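Local coordinates for response regulator receiver protein (Desulfuromonas acetoxidans, PDB 2ZAY) that probably acts in two-component signal transduction as the CheY-like receiver domain of a longer response regulator, at residues Ile42-Val47 and Met68-Ser73; Val47-His52 and Pro78-Ile83; Gly90-Lys95 and Phe108-Val113. All blocks are in the same frame, centred on the assembly; numbering follows the deposited sequence.

Contact 1. Residues Ile42-Val47 and Met68-Ser73; sequences IEAVPV and MDLFNS
Leu70 reaches across from helix 67-75 to Ala44 and Val45 of helix 41-51. Its CB leaves the helix flank without aiming straight at the partner; with CG anti to the backbone N (chi1 177°), the branch then swings over to the other helix. CD1 does most of the touching. Leu70 CD1 lies against Val45 CG2 at 3.4 Å, tight for two methyls, and meets CB of Ala44 more loosely. Leu70 CD2, the other prong, also comes to within 4.1 Å of Ala44 CB, so the alanine methyl is straddled by the fork. Val45 and Leu70 pass alongside in opposite directions rather than meeting end to end. Val45 CG2 also has Ser73 CB 4.0 Å away. The OG of Ser73 turns back to its own helix, donating to Asp69 O (3.0 Å) from above the carbonyl plane, while Ser73 N approaches that oxygen from the opposite face. What faces Val45 is therefore carbon. The short helix segments run nearly parallel, their axes 23° apart and 10.2 Å at closest approach. Ala44 and Leu70 both touch Val14 of strand 9-14: two neighbouring helices of the alternating alpha/beta receiver fold pack together over the sheet. Val47 touches Ile36 and Cys38 of strand 33-38.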
ATOM      1  N   ILE A  42       2.867 -11.596  -5.821  1.00 32.78           N
ATOM      2  CA  ILE A  42       2.230 -12.782  -6.385  1.00 34.64           C
ATOM      3  C   ILE A  42       0.859 -13.079  -5.774  1.00 33.53           C
ATOM      4  O   ILE A  42      -0.096 -13.346  -6.497  1.00 34.78           O
ATOM      5  CB  ILE A  42       3.131 -14.015  -6.207  1.00 36.80           C
ATOM      6  CG1 ILE A  42       4.396 -13.846  -7.054  1.00 39.55           C
ATOM      7  CG2 ILE A  42       2.370 -15.281  -6.580  1.00 36.70           C
ATOM      8  CD1 ILE A  42       5.516 -14.791  -6.675  1.00 42.91           C
ATOM      9  N   GLU A  43       0.755 -13.048  -4.452  1.00 33.35           N
ATOM     10  CA  GLU A  43      -0.536 -13.315  -3.824  1.00 35.53           C
ATOM     11  C   GLU A  43      -1.397 -12.055  -3.736  1.00 33.71           C
ATOM     12  O   GLU A  43      -2.624 -12.137  -3.741  1.00 33.71           O
ATOM     13  CB  GLU A  43      -0.362 -13.906  -2.419  1.00 37.74           C
ATOM     14  CG  GLU A  43       0.430 -13.050  -1.444  1.00 41.39           C
ATOM     15  CD  GLU A  43       0.268 -13.516   0.000  1.00 45.09           C
ATOM     16  OE1 GLU A  43       1.101 -13.142   0.856  1.00 45.44           O
ATOM     17  OE2 GLU A  43      -0.703 -14.250   0.282  1.00 46.83           O
ATOM     18  N   ALA A  44      -0.748 -10.895  -3.678  1.00 30.89           N
ATOM     19  CA  ALA A  44      -1.450  -9.616  -3.566  1.00 29.13           C
ATOM     20  C   ALA A  44      -2.511  -9.338  -4.627  1.00 26.77           C
ATOM     21  O   ALA A  44      -3.610  -8.893  -4.297  1.00 24.96           O
ATOM     22  CB  ALA A  44      -0.434  -8.466  -3.540  1.00 28.88           C
ATOM     23  N   VAL A  45      -2.194  -9.582  -5.896  1.00 26.89           N
ATOM     24  CA  VAL A  45      -3.152  -9.310  -6.968  1.00 27.44           C
ATOM     25  C   VAL A  45      -4.461 -10.098  -6.855  1.00 28.33           C
ATOM     26  O   VAL A  45      -5.543  -9.511  -6.813  1.00 26.27           O
ATOM     27  CB  VAL A  45      -2.522  -9.550  -8.362  1.00 31.12           C
ATOM     28  CG1 VAL A  45      -3.556  -9.302  -9.447  1.00 30.47           C
ATOM     29  CG2 VAL A  45      -1.321  -8.621  -8.557  1.00 28.66           C
ATOM     30  N   PRO A  46      -4.387 -11.437  -6.819  1.00 27.95           N
ATOM     31  CA  PRO A  46      -5.625 -12.220  -6.706  1.00 27.92           C
ATOM     32  C   PRO A  46      -6.377 -11.877  -5.416  1.00 25.50           C
ATOM     33  O   PRO A  46      -7.609 -11.831  -5.391  1.00 26.51           O
ATOM     34  CB  PRO A  46      -5.122 -13.666  -6.709  1.00 29.75           C
ATOM     35  CG  PRO A  46      -3.855 -13.574  -7.537  1.00 30.12           C
ATOM     36  CD  PRO A  46      -3.220 -12.320  -6.988  1.00 29.34           C
ATOM     37  N   VAL A  47      -5.633 -11.653  -4.339  1.00 24.04           N
ATOM     38  CA  VAL A  47      -6.257 -11.304  -3.065  1.00 23.73           C
ATOM     39  C   VAL A  47      -6.987  -9.966  -3.195  1.00 23.13           C
ATOM     40  O   VAL A  47      -8.102  -9.811  -2.701  1.00 23.05           O
ATOM     41  CB  VAL A  47      -5.218 -11.209  -1.928  1.00 25.15           C
ATOM     42  CG1 VAL A  47      -5.869 -10.651  -0.665  1.00 25.12           C
ATOM     43  CG2 VAL A  47      -4.648 -12.592  -1.631  1.00 26.23           C
ATOM     44  N   MET A  68       5.857  -1.251  -8.319  1.00 26.72           N
ATOM     45  CA  MET A  68       5.421  -0.664  -9.590  1.00 26.51           C
ATOM     46  C   MET A  68       4.777  -1.737 -10.467  1.00 25.46           C
ATOM     47  O   MET A  68       3.837  -1.454 -11.211  1.00 23.10           O
ATOM     48  CB  MET A  68       6.597  -0.025 -10.340  1.00 27.81           C
ATOM     49  CG  MET A  68       7.076   1.295  -9.752  1.00 31.63           C
ATOM     50  SD  MET A  68       8.356   2.111 -10.764  1.00 34.35           S
ATOM     51  CE  MET A  68       9.743   1.023 -10.441  1.00 35.98           C
ATOM     52  N   ASP A  69       5.284  -2.966 -10.379  1.00 24.36           N
ATOM     53  CA  ASP A  69       4.731  -4.077 -11.153  1.00 25.90           C
ATOM     54  C   ASP A  69       3.335  -4.379 -10.633  1.00 23.61           C
ATOM     55  O   ASP A  69       2.409  -4.626 -11.406  1.00 22.61           O
ATOM     56  CB  ASP A  69       5.596  -5.335 -11.014  1.00 29.45           C
ATOM     57  CG  ASP A  69       6.935  -5.205 -11.709  1.00 34.66           C
ATOM     58  OD1 ASP A  69       6.960  -4.657 -12.834  1.00 35.35           O
ATOM     59  OD2 ASP A  69       7.954  -5.662 -11.140  1.00 35.15           O
ATOM     60  N   LEU A  70       3.193  -4.359  -9.310  1.00 23.03           N
ATOM     61  CA  LEU A  70       1.904  -4.612  -8.675  1.00 21.89           C
ATOM     62  C   LEU A  70       0.932  -3.512  -9.090  1.00 21.14           C
ATOM     63  O   LEU A  70      -0.210  -3.789  -9.451  1.00 20.26           O
ATOM     64  CB  LEU A  70       2.048  -4.621  -7.146  1.00 23.01           C
ATOM     65  CG  LEU A  70       0.752  -4.799  -6.337  1.00 24.26           C
ATOM     66  CD1 LEU A  70       0.047  -6.066  -6.786  1.00 26.05           C
ATOM     67  CD2 LEU A  70       1.068  -4.866  -4.842  1.00 28.07           C
ATOM     68  N   PHE A  71       1.391  -2.264  -9.031  1.00 18.82           N
ATOM     69  CA  PHE A  71       0.549  -1.138  -9.417  1.00 19.31           C
ATOM     70  C   PHE A  71       0.008  -1.355 -10.834  1.00 20.36           C
ATOM     71  O   PHE A  71      -1.190  -1.203 -11.084  1.00 19.06           O
ATOM     72  CB  PHE A  71       1.355   0.157  -9.385  1.00 19.14           C
ATOM     73  CG  PHE A  71       0.540   1.387  -9.690  1.00 19.63           C
ATOM     74  CD1 PHE A  71      -0.145   2.049  -8.679  1.00 18.83           C
ATOM     75  CD2 PHE A  71       0.456   1.877 -10.989  1.00 19.14           C
ATOM     76  CE1 PHE A  71      -0.904   3.192  -8.953  1.00 21.72           C
ATOM     77  CE2 PHE A  71      -0.295   3.010 -11.281  1.00 19.57           C
ATOM     78  CZ  PHE A  71      -0.980   3.676 -10.260  1.00 20.14           C
ATOM     79  N   ASN A  72       0.896  -1.710 -11.761  1.00 19.51           N
ATOM     80  CA  ASN A  72       0.484  -1.929 -13.148  1.00 21.95           C
ATOM     81  C   ASN A  72      -0.480  -3.106 -13.289  1.00 23.04           C
ATOM     82  O   ASN A  72      -1.431  -3.037 -14.070  1.00 21.73           O
ATOM     83  CB  ASN A  72       1.700  -2.166 -14.055  1.00 25.29           C
ATOM     84  CG  ASN A  72       2.574  -0.928 -14.205  1.00 27.80           C
ATOM     85  OD1 ASN A  72       2.084   0.202 -14.158  1.00 28.25           O
ATOM     86  ND2 ASN A  72       3.870  -1.139 -14.410  1.00 30.09           N
ATOM     87  N   SER A  73      -0.234  -4.181 -12.545  1.00 22.54           N
ATOM     88  CA  SER A  73      -1.109  -5.352 -12.614  1.00 24.32           C
ATOM     89  C   SER A  73      -2.514  -5.022 -12.117  1.00 23.33           C
ATOM     90  O   SER A  73      -3.506  -5.501 -12.663  1.00 24.34           O
ATOM     91  CB  SER A  73      -0.520  -6.502 -11.796  1.00 24.49           C
ATOM     92  OG  SER A  73       0.701  -6.931 -12.365  1.00 28.55           O
TER

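Contact 2. Residues Val47-His52 and Pro78-Ile83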
ATOM      1  N   VAL A  47      -5.633 -11.653  -4.339  1.00 24.04           N
ATOM      2  CA  VAL A  47      -6.257 -11.304  -3.065  1.00 23.73           C
ATOM      3  C   VAL A  47      -6.987  -9.966  -3.195  1.00 23.13           C
ATOM      4  O   VAL A  47      -8.102  -9.811  -2.701  1.00 23.05           O
ATOM      5  CB  VAL A  47      -5.218 -11.209  -1.928  1.00 25.15           C
ATOM      6  CG1 VAL A  47      -5.869 -10.651  -0.665  1.00 25.12           C
ATOM      7  CG2 VAL A  47      -4.648 -12.592  -1.631  1.00 26.23           C
ATOM      8  N   ALA A  48      -6.368  -9.002  -3.871  1.00 20.12           N
ATOM      9  CA  ALA A  48      -7.007  -7.698  -4.038  1.00 21.54           C
ATOM     10  C   ALA A  48      -8.301  -7.826  -4.826  1.00 22.81           C
ATOM     11  O   ALA A  48      -9.320  -7.237  -4.473  1.00 22.96           O
ATOM     12  CB  ALA A  48      -6.063  -6.733  -4.742  1.00 21.23           C
ATOM     13  N   VAL A  49      -8.257  -8.606  -5.901  1.00 23.83           N
ATOM     14  CA  VAL A  49      -9.425  -8.797  -6.747  1.00 26.06           C
ATOM     15  C   VAL A  49     -10.604  -9.405  -5.993  1.00 26.93           C
ATOM     16  O   VAL A  49     -11.750  -9.049  -6.251  1.00 27.99           O
ATOM     17  CB  VAL A  49      -9.071  -9.678  -7.979  1.00 24.83           C
ATOM     18  CG1 VAL A  49     -10.333 -10.066  -8.738  1.00 28.37           C
ATOM     19  CG2 VAL A  49      -8.125  -8.901  -8.901  1.00 26.67           C
ATOM     20  N   LYS A  50     -10.338 -10.298  -5.044  1.00 26.89           N
ATOM     21  CA  LYS A  50     -11.437 -10.914  -4.310  1.00 28.33           C
ATOM     22  C   LYS A  50     -11.810 -10.262  -2.984  1.00 26.58           C
ATOM     23  O   LYS A  50     -12.916 -10.471  -2.493  1.00 27.60           O
ATOM     24  CB  LYS A  50     -11.169 -12.409  -4.093  1.00 30.62           C
ATOM     25  CG  LYS A  50      -9.922 -12.743  -3.312  1.00 34.11           C
ATOM     26  CD  LYS A  50      -9.655 -14.246  -3.382  1.00 34.78           C
ATOM     27  CE  LYS A  50      -8.408 -14.642  -2.611  1.00 35.93           C
ATOM     28  NZ  LYS A  50      -8.189 -16.117  -2.676  1.00 35.26           N
ATOM     29  N   THR A  51     -10.912  -9.469  -2.405  1.00 24.10           N
ATOM     30  CA  THR A  51     -11.212  -8.821  -1.130  1.00 23.85           C
ATOM     31  C   THR A  51     -11.579  -7.353  -1.290  1.00 22.06           C
ATOM     32  O   THR A  51     -12.061  -6.724  -0.351  1.00 22.22           O
ATOM     33  CB  THR A  51     -10.035  -8.924  -0.136  1.00 25.55           C
ATOM     34  OG1 THR A  51      -8.961  -8.087  -0.576  1.00 26.17           O
ATOM     35  CG2 THR A  51      -9.544 -10.367  -0.030  1.00 25.93           C
ATOM     36  N   HIS A  52     -11.325  -6.797  -2.473  1.00 22.91           N
ATOM     37  CA  HIS A  52     -11.683  -5.408  -2.748  1.00 19.43           C
ATOM     38  C   HIS A  52     -11.270  -4.414  -1.656  1.00 19.78           C
ATOM     39  O   HIS A  52     -12.121  -3.714  -1.089  1.00 20.04           O
ATOM     40  CB  HIS A  52     -13.200  -5.318  -2.949  1.00 20.65           C
ATOM     41  CG  HIS A  52     -13.740  -6.337  -3.901  1.00 21.73           C
ATOM     42  ND1 HIS A  52     -13.663  -6.193  -5.270  1.00 22.32           N
ATOM     43  CD2 HIS A  52     -14.315  -7.542  -3.681  1.00 22.29           C
ATOM     44  CE1 HIS A  52     -14.167  -7.267  -5.852  1.00 22.35           C
ATOM     45  NE2 HIS A  52     -14.569  -8.101  -4.910  1.00 22.44           N
ATOM     46  N   PRO A  78     -10.579  -4.274 -14.020  1.00 23.46           N
ATOM     47  CA  PRO A  78     -11.574  -3.240 -13.718  1.00 21.60           C
ATOM     48  C   PRO A  78     -11.992  -3.209 -12.248  1.00 21.41           C
ATOM     49  O   PRO A  78     -12.386  -2.168 -11.737  1.00 21.55           O
ATOM     50  CB  PRO A  78     -12.738  -3.600 -14.642  1.00 21.84           C
ATOM     51  CG  PRO A  78     -12.033  -4.170 -15.845  1.00 22.49           C
ATOM     52  CD  PRO A  78     -10.990  -5.067 -15.195  1.00 23.75           C
ATOM     53  N   GLN A  79     -11.902  -4.344 -11.567  1.00 20.62           N
ATOM     54  CA  GLN A  79     -12.285  -4.393 -10.158  1.00 22.65           C
ATOM     55  C   GLN A  79     -11.316  -3.622  -9.270  1.00 22.05           C
ATOM     56  O   GLN A  79     -11.723  -3.021  -8.279  1.00 24.41           O
ATOM     57  CB  GLN A  79     -12.353  -5.841  -9.667  1.00 23.28           C
ATOM     58  CG  GLN A  79     -13.459  -6.672 -10.286  1.00 27.79           C
ATOM     59  CD  GLN A  79     -14.834  -6.093 -10.026  1.00 33.81           C
ATOM     60  OE1 GLN A  79     -15.203  -5.820  -8.877  1.00 39.20           O
ATOM     61  NE2 GLN A  79     -15.607  -5.903 -11.089  1.00 34.03           N
ATOM     62  N   THR A  80     -10.041  -3.619  -9.644  1.00 20.96           N
ATOM     63  CA  THR A  80      -9.010  -2.967  -8.837  1.00 20.79           C
ATOM     64  C   THR A  80      -8.314  -1.746  -9.437  1.00 21.66           C
ATOM     65  O   THR A  80      -7.521  -1.088  -8.756  1.00 20.66           O
ATOM     66  CB  THR A  80      -7.920  -3.990  -8.496  1.00 21.20           C
ATOM     67  OG1 THR A  80      -7.352  -4.500  -9.716  1.00 21.86           O
ATOM     68  CG2 THR A  80      -8.518  -5.150  -7.701  1.00 23.37           C
ATOM     69  N   ALA A  81      -8.610  -1.447 -10.700  1.00 20.29           N
ATOM     70  CA  ALA A  81      -7.971  -0.341 -11.410  1.00 20.64           C
ATOM     71  C   ALA A  81      -8.092   1.050 -10.804  1.00 21.68           C
ATOM     72  O   ALA A  81      -7.262   1.917 -11.094  1.00 20.05           O
ATOM     73  CB  ALA A  81      -8.456  -0.316 -12.850  1.00 21.19           C
ATOM     74  N   SER A  82      -9.122   1.279  -9.992  1.00 18.11           N
ATOM     75  CA  SER A  82      -9.302   2.585  -9.375  1.00 21.24           C
ATOM     76  C   SER A  82      -8.978   2.631  -7.886  1.00 20.58           C
ATOM     77  O   SER A  82      -9.087   3.686  -7.270  1.00 21.38           O
ATOM     78  CB  SER A  82     -10.730   3.100  -9.598  1.00 21.91           C
ATOM     79  OG  SER A  82     -10.926   3.462 -10.954  1.00 24.78           O
ATOM     80  N   ILE A  83      -8.582   1.500  -7.303  1.00 20.17           N
ATOM     81  CA  ILE A  83      -8.245   1.485  -5.874  1.00 19.77           C
ATOM     82  C   ILE A  83      -6.972   2.298  -5.668  1.00 19.87           C
ATOM     83  O   ILE A  83      -5.990   2.100  -6.378  1.00 19.40           O
ATOM     84  CB  ILE A  83      -7.992   0.058  -5.364  1.00 19.32           C
ATOM     85  CG1 ILE A  83      -9.276  -0.774  -5.472  1.00 21.04           C
ATOM     86  CG2 ILE A  83      -7.490   0.112  -3.922  1.00 19.55           C
ATOM     87  CD1 ILE A  83      -9.076  -2.265  -5.143  1.00 20.94           C
TER
HETATM   88  O   HOH W   1     -12.667  -3.802  -5.829  1.00 26.54           O
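Thr80 presses its methyl against Ala48 and Val49 in the last turns of helix 41-51, and this is the apolar part of the contact. Thr80 CG2 sits 3.9 Å from Val49 CA and 4.0 Å from Val49 CG2, the valine and threonine side chains crossing at about a right angle; Ala48 CB lies a little farther off, 4.2 Å from the same methyl. The threonine divides its work by its first torsion (59°): CG2 is turned to the helix, while OG1 turns back to the end of helix 67-75 and hydrogen-bonds to Leu74 O.

The polar part gathers round His52, which leaves helical geometry with positive phi. A water bridges the segments, lying in the plane of the imidazole at its edge, 2.6 Å from His52 ND1, and donating to Gln79 O over 2.7 Å. Val49 O lies over one face of the ring, offset toward its rim. The bent Gln79 chain brings OE1 to within 3.5 Å of His52 CE1, a contact rather than a hydrogen bond, with amide and ring planes 86° apart.

Bonds within each segment hold its shape. Val47 O accepts from both Thr51 N and Thr51 OG1, the hydroxyl from above the carbonyl plane, and Ile83 N closes a type I turn onto Thr80 O. The contact thus joins the C-terminal end of helix 41-51 to the loop between helix 67-75 and strand 85-89, with Ala48 and Thr51 also touching Met12 of strand 9-14, and Thr51 reaching Ile36 of strand 33-38.

Contact 3. Residues Gly90-Lys95 and Phe108-Val113; sequences GRATAK and FIAKPV
In the beta-alpha-beta unit formed by strand 85-89, helix 94-103 and strand 107-110, Ala92 of the first connecting loop packs on Phe108 and Ala110 of the last strand. The phenylalanine is reached at its rim: Ala92 CA lies in the ring plane, 3.6 Å from Phe108 CZ, and Ala92 CB is 3.7 Å from Phe108 CE2. With CG anti to the backbone N (chi1 179°), the ring extends from the strand so that its rim reaches Ala92. Ala92 CB also meets Ala110 CB at 3.4 Å, tighter than usual for carbons. Replacing Phe108 by an alanine would probably leave Ala92 without its ring partner and open a gap next to helix 94-103, where the ring also touches Leu100. Just past the ends of both strands, Lys111 lays its CD 3.8 Å from Gly90 N, then bends so that NZ forms a salt bridge with Asp15; a cis peptide joins it to Pro112, as in the Lys-Pro motif of receiver domains. At the start of the helix, Thr93 is the N-cap and its OG1 takes the Glu96 N-H. Across the two segments the chemistry is thus carbon packing, while the lysine's charged end pairs with Asp15, consistent with the conserved lysine that reaches the acidic pocket in receiver domains.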
ATOM      1  N   GLY A  90      11.998   2.012   1.486  1.00 28.58           N
ATOM      2  CA  GLY A  90      13.127   2.120   2.385  1.00 32.25           C
ATOM      3  C   GLY A  90      14.268   2.896   1.753  1.00 32.71           C
ATOM      4  O   GLY A  90      15.312   3.080   2.376  1.00 34.51           O
ATOM      5  N   ARG A  91      14.081   3.339   0.512  1.00 32.46           N
ATOM      6  CA  ARG A  91      15.105   4.114  -0.188  1.00 33.84           C
ATOM      7  C   ARG A  91      14.681   5.572  -0.164  1.00 33.67           C
ATOM      8  O   ARG A  91      15.383   6.436   0.360  1.00 34.79           O
ATOM      9  CB  ARG A  91      15.252   3.622  -1.630  1.00 34.24           C
ATOM     10  CG  ARG A  91      15.607   2.157  -1.701  1.00 37.26           C
ATOM     11  CD  ARG A  91      15.941   1.702  -3.108  1.00 40.21           C
ATOM     12  NE  ARG A  91      16.455   0.335  -3.083  1.00 42.57           N
ATOM     13  CZ  ARG A  91      16.950  -0.305  -4.136  1.00 42.21           C
ATOM     14  NH1 ARG A  91      17.002   0.297  -5.319  1.00 40.92           N
ATOM     15  NH2 ARG A  91      17.401  -1.546  -4.001  1.00 42.55           N
ATOM     16  N   ALA A  92      13.518   5.843  -0.737  1.00 33.43           N
ATOM     17  CA  ALA A  92      12.969   7.186  -0.737  1.00 31.97           C
ATOM     18  C   ALA A  92      13.878   8.310  -1.245  1.00 31.43           C
ATOM     19  O   ALA A  92      14.006   9.359  -0.604  1.00 31.24           O
ATOM     20  CB  ALA A  92      12.469   7.520   0.663  1.00 31.67           C
ATOM     21  N   THR A  93      14.518   8.096  -2.386  1.00 28.24           N
ATOM     22  CA  THR A  93      15.327   9.151  -2.972  1.00 27.74           C
ATOM     23  C   THR A  93      14.277  10.115  -3.534  1.00 29.11           C
ATOM     24  O   THR A  93      13.114   9.732  -3.700  1.00 25.83           O
ATOM     25  CB  THR A  93      16.183   8.625  -4.131  1.00 27.82           C
ATOM     26  OG1 THR A  93      15.342   7.933  -5.066  1.00 29.73           O
ATOM     27  CG2 THR A  93      17.258   7.668  -3.612  1.00 29.47           C
ATOM     28  N   ALA A  94      14.673  11.353  -3.820  1.00 29.39           N
ATOM     29  CA  ALA A  94      13.737  12.329  -4.370  1.00 28.66           C
ATOM     30  C   ALA A  94      13.265  11.832  -5.726  1.00 28.47           C
ATOM     31  O   ALA A  94      12.092  11.974  -6.081  1.00 24.89           O
ATOM     32  CB  ALA A  94      14.412  13.690  -4.519  1.00 30.16           C
ATOM     33  N   LYS A  95      14.186  11.235  -6.481  1.00 27.59           N
ATOM     34  CA  LYS A  95      13.857  10.724  -7.800  1.00 28.50           C
ATOM     35  C   LYS A  95      12.874   9.564  -7.725  1.00 27.22           C
ATOM     36  O   LYS A  95      11.990   9.458  -8.563  1.00 25.94           O
ATOM     37  CB  LYS A  95      15.122  10.281  -8.540  1.00 32.03           C
ATOM     38  CG  LYS A  95      14.855   9.833  -9.973  1.00 36.06           C
ATOM     39  CD  LYS A  95      16.138   9.447 -10.693  1.00 41.31           C
ATOM     40  CE  LYS A  95      17.045  10.649 -10.925  1.00 42.01           C
ATOM     41  NZ  LYS A  95      16.529  11.557 -11.990  1.00 45.88           N
ATOM     42  N   PHE A 108       3.277   8.602  -1.139  1.00 18.50           N
ATOM     43  CA  PHE A 108       4.575   7.954  -0.984  1.00 20.72           C
ATOM     44  C   PHE A 108       5.060   8.201   0.440  1.00 22.30           C
ATOM     45  O   PHE A 108       5.114   9.350   0.893  1.00 22.53           O
ATOM     46  CB  PHE A 108       5.567   8.550  -1.982  1.00 22.22           C
ATOM     47  CG  PHE A 108       6.952   7.973  -1.882  1.00 23.85           C
ATOM     48  CD1 PHE A 108       7.317   6.870  -2.646  1.00 25.30           C
ATOM     49  CD2 PHE A 108       7.891   8.536  -1.020  1.00 27.81           C
ATOM     50  CE1 PHE A 108       8.605   6.331  -2.558  1.00 27.94           C
ATOM     51  CE2 PHE A 108       9.182   8.010  -0.919  1.00 28.82           C
ATOM     52  CZ  PHE A 108       9.539   6.904  -1.692  1.00 28.93           C
ATOM     53  N   ILE A 109       5.411   7.131   1.145  1.00 22.04           N
ATOM     54  CA  ILE A 109       5.867   7.249   2.524  1.00 24.39           C
ATOM     55  C   ILE A 109       7.204   6.558   2.712  1.00 24.35           C
ATOM     56  O   ILE A 109       7.355   5.376   2.398  1.00 24.53           O
ATOM     57  CB  ILE A 109       4.853   6.612   3.494  1.00 25.62           C
ATOM     58  CG1 ILE A 109       3.464   7.215   3.263  1.00 26.34           C
ATOM     59  CG2 ILE A 109       5.300   6.838   4.943  1.00 27.98           C
ATOM     60  CD1 ILE A 109       2.375   6.556   4.095  1.00 26.28           C
ATOM     61  N   ALA A 110       8.176   7.301   3.228  1.00 25.13           N
ATOM     62  CA  ALA A 110       9.503   6.754   3.461  1.00 26.33           C
ATOM     63  C   ALA A 110       9.582   5.955   4.757  1.00 28.34           C
ATOM     64  O   ALA A 110       9.070   6.383   5.794  1.00 29.12           O
ATOM     65  CB  ALA A 110      10.529   7.883   3.490  1.00 28.03           C
ATOM     66  N   LYS A 111      10.204   4.783   4.685  1.00 29.30           N
ATOM     67  CA  LYS A 111      10.409   3.946   5.861  1.00 32.95           C
ATOM     68  C   LYS A 111      11.571   4.597   6.623  1.00 35.36           C
ATOM     69  O   LYS A 111      12.328   5.378   6.048  1.00 35.77           O
ATOM     70  CB  LYS A 111      10.808   2.522   5.451  1.00 32.90           C
ATOM     71  CG  LYS A 111       9.694   1.661   4.867  1.00 34.70           C
ATOM     72  CD  LYS A 111      10.266   0.336   4.371  1.00 37.46           C
ATOM     73  CE  LYS A 111       9.290  -0.828   4.538  1.00 39.56           C
ATOM     74  NZ  LYS A 111       8.016  -0.635   3.808  1.00 43.47           N
ATOM     75  N   PRO A 112      11.718   4.300   7.926  1.00 37.48           N
ATOM     76  CA  PRO A 112      10.864   3.405   8.708  1.00 38.32           C
ATOM     77  C   PRO A 112       9.477   4.004   8.868  1.00 39.18           C
ATOM     78  O   PRO A 112       9.310   5.224   8.876  1.00 39.55           O
ATOM     79  CB  PRO A 112      11.615   3.286  10.034  1.00 39.21           C
ATOM     80  CG  PRO A 112      12.285   4.611  10.153  1.00 38.74           C
ATOM     81  CD  PRO A 112      12.817   4.822   8.760  1.00 37.36           C
ATOM     82  N   VAL A 113       8.487   3.131   8.990  1.00 40.66           N
ATOM     83  CA  VAL A 113       7.105   3.545   9.129  1.00 41.07           C
ATOM     84  C   VAL A 113       6.743   3.979  10.541  1.00 40.98           C
ATOM     85  O   VAL A 113       7.108   3.331  11.521  1.00 40.93           O
ATOM     86  CB  VAL A 113       6.157   2.404   8.722  1.00 42.85           C
ATOM     87  CG1 VAL A 113       4.708   2.849   8.860  1.00 44.05           C
ATOM     88  CG2 VAL A 113       6.456   1.973   7.297  1.00 43.54           C
TER

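All three contacts belong to one receiver domain, a five-stranded parallel sheet flanked by helices. Contacts 1 and 2 share helix 41-51 and overlap at Val47; their centres are about 10 Å apart, and their segments alternate along the chain, so one helix packs first on helix 67-75 and then on the loop that follows it. Contact 3 comes later in sequence, at the edge strand 107-110, with its centre about 20 Å from that of contact 1 and 25 Å from that of contact 2. Contacts 2 and 3 lie on opposite sides of the chain's centre. Contact 3 ties the loop leading into helix 94-103 to the end of strand 107-110, where Lys111 meets Asp15.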